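Local structure of 5-oxoprolinase subunit C (Escherichia coli, 5DUD) at residues P231-V236 / Y255-C260. The protein is subunit C of the 5-oxoprolinase that couples cleavage of 5-oxoproline to L-glutamate to the hydrolysis of ATP. Residues are numbered along the deposited sequence; the frame is centred on the assembly and turned at random.
Sequences PGVVQV and YPRIAC
The carboxamide of Gln-235 stands at the edge of the Tyr-255 ring, near the ring plane, with NE2 3.9 Å from CD2 and the two flat groups 81° apart. OE1 of the same amide rests on CB of Tyr-255. With CG beside its backbone N and anti to the carbonyl carbon (chi1 -50°), and the chain extended beyond it, the glutamine brings its amide across the start of the tyrosine side chain. Beside it on this face, CG1 of Val-233 packs on the aliphatic part of Arg-257, 3.5 Å from its CG, while CG2 of Val-233 meets SG of Cys-260. On the other face apolar side chains meet: Val-236 CG2 touches Ile-258 CG2 at 3.6 Å, and Val-234, Ile-258 and Ala-259 all lie against Phe-193 of helix 187-195. Strands 233-235 and 257-261 are antiparallel neighbours in a mixed sheet of the carboxyltransferase domain. Val-234 N donates a hydrogen bond to Ala-259 O at 2.7 Å, and Val-236 N one to Pro-256 O at 3.0 Å; between them the bond from Ile-258 N to Val-234 O is weak. Here the register slips by one residue, a beta bulge that pairs Gln-235 with Arg-257 and leaves Ile-258 as the extra residue. A leucine here, lacking the amide, would probably leave the CD2 edge of Tyr-255 without a polar neighbour. Arg-257 NE forms a salt bridge with Glu-181, and another protein's chain packs on Val-233 and Cys-260. The chemistry thus divides by face: hydrocarbon against Phe-193, and an amide and a probably charge-balanced arginine toward a partner protein.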
loop_
_atom_site.group_PDB
_atom_site.type_symbol
_atom_site.label_atom_id
_atom_site.label_comp_id
_atom_site.label_asym_id
_atom_site.label_seq_id
_atom_site.Cartn_x
_atom_site.Cartn_y
_atom_site.Cartn_z
ATOM N N PRO A 231 -5.379 -1.906 2.345
ATOM C CA PRO A 231 -5.458 -3.224 1.685
ATOM C C PRO A 231 -6.763 -3.955 1.985
ATOM O O PRO A 231 -7.257 -3.884 3.107
ATOM C CB PRO A 231 -4.264 -3.989 2.267
ATOM C CG PRO A 231 -3.341 -2.951 2.755
ATOM C CD PRO A 231 -4.195 -1.821 3.221
ATOM N N GLY A 232 -7.311 -4.618 0.969
ATOM C CA GLY A 232 -8.565 -5.355 1.059
ATOM C C GLY A 232 -9.774 -4.643 0.487
ATOM O O GLY A 232 -10.800 -5.291 0.266
ATOM N N VAL A 233 -9.680 -3.322 0.233
ATOM C CA VAL A 233 -10.799 -2.553 -0.316
ATOM C C VAL A 233 -10.981 -2.919 -1.794
ATOM O O VAL A 233 -10.010 -2.933 -2.550
ATOM C CB VAL A 233 -10.612 -1.029 -0.115
ATOM C CG1 VAL A 233 -11.691 -0.239 -0.851
ATOM C CG2 VAL A 233 -10.615 -0.675 1.368
ATOM N N VAL A 234 -12.220 -3.244 -2.183
ATOM C CA VAL A 234 -12.554 -3.631 -3.550
ATOM C C VAL A 234 -13.136 -2.413 -4.261
ATOM O O VAL A 234 -14.255 -2.013 -3.952
ATOM C CB VAL A 234 -13.533 -4.836 -3.570
ATOM C CG1 VAL A 234 -13.676 -5.414 -4.977
ATOM C CG2 VAL A 234 -13.078 -5.920 -2.594
ATOM N N GLN A 235 -12.376 -1.829 -5.210
ATOM C CA GLN A 235 -12.813 -0.680 -6.005
ATOM C C GLN A 235 -13.397 -1.150 -7.316
ATOM O O GLN A 235 -12.887 -2.120 -7.879
ATOM C CB GLN A 235 -11.645 0.270 -6.314
ATOM C CG GLN A 235 -10.787 0.680 -5.133
ATOM C CD GLN A 235 -9.770 1.708 -5.570
ATOM O OE1 GLN A 235 -9.824 2.875 -5.175
ATOM N NE2 GLN A 235 -8.838 1.310 -6.428
ATOM N N VAL A 236 -14.406 -0.443 -7.845
ATOM C CA VAL A 236 -15.027 -0.777 -9.130
ATOM C C VAL A 236 -14.925 0.445 -10.056
ATOM O O VAL A 236 -15.743 1.352 -9.935
ATOM C CB VAL A 236 -16.498 -1.231 -8.939
ATOM C CG1 VAL A 236 -17.089 -1.754 -10.247
ATOM C CG2 VAL A 236 -16.608 -2.284 -7.833
ATOM N N TYR A 255 -12.203 6.087 -6.664
ATOM C CA TYR A 255 -13.083 5.095 -7.292
ATOM C C TYR A 255 -14.133 4.606 -6.283
ATOM O O TYR A 255 -13.848 4.552 -5.084
ATOM C CB TYR A 255 -12.287 3.892 -7.835
ATOM C CG TYR A 255 -11.474 4.163 -9.083
ATOM C CD1 TYR A 255 -12.076 4.665 -10.233
ATOM C CD2 TYR A 255 -10.139 3.787 -9.166
ATOM C CE1 TYR A 255 -11.344 4.886 -11.397
ATOM C CE2 TYR A 255 -9.399 3.986 -10.328
ATOM C CZ TYR A 255 -10.005 4.536 -11.445
ATOM O OH TYR A 255 -9.265 4.726 -12.590
ATOM N N PRO A 256 -15.343 4.218 -6.745
ATOM C CA PRO A 256 -16.374 3.757 -5.800
ATOM C C PRO A 256 -16.043 2.374 -5.220
ATOM O O PRO A 256 -15.779 1.440 -5.975
ATOM C CB PRO A 256 -17.651 3.736 -6.647
ATOM C CG PRO A 256 -17.184 3.570 -8.033
ATOM C CD PRO A 256 -15.844 4.223 -8.133
ATOM N N ARG A 257 -16.021 2.274 -3.876
ATOM C CA ARG A 257 -15.676 1.074 -3.117
ATOM C C ARG A 257 -16.934 0.247 -2.796
ATOM O O ARG A 257 -17.755 0.670 -1.980
ATOM C CB ARG A 257 -14.951 1.470 -1.814
ATOM C CG ARG A 257 -13.741 2.387 -2.003
ATOM C CD ARG A 257 -13.407 3.163 -0.738
ATOM N NE ARG A 257 -14.321 4.289 -0.527
ATOM C CZ ARG A 257 -14.209 5.195 0.443
ATOM N NH1 ARG A 257 -13.205 5.131 1.314
ATOM N NH2 ARG A 257 -15.096 6.178 0.545
ATOM N N ILE A 258 -17.093 -0.903 -3.457
ATOM C CA ILE A 258 -18.257 -1.769 -3.247
ATOM C C ILE A 258 -18.126 -2.607 -1.966
ATOM O O ILE A 258 -19.113 -2.726 -1.248
ATOM C CB ILE A 258 -18.539 -2.683 -4.470
ATOM C CG1 ILE A 258 -19.942 -3.324 -4.349
ATOM C CG2 ILE A 258 -17.463 -3.777 -4.662
ATOM C CD1 ILE A 258 -20.382 -4.067 -5.541
ATOM N N ALA A 259 -16.941 -3.190 -1.685
ATOM C CA ALA A 259 -16.745 -4.037 -0.505
ATOM C C ALA A 259 -15.324 -3.938 0.040
ATOM O O ALA A 259 -14.448 -3.371 -0.612
ATOM C CB ALA A 259 -17.067 -5.483 -0.853
ATOM N N CYS A 260 -15.110 -4.463 1.252
ATOM C CA CYS A 260 -13.801 -4.475 1.904
ATOM C C CYS A 260 -13.568 -5.845 2.519
ATOM O O CYS A 260 -14.383 -6.295 3.321
ATOM C CB CYS A 260 -13.690 -3.368 2.950
ATOM S SG CYS A 260 -12.040 -3.210 3.685
#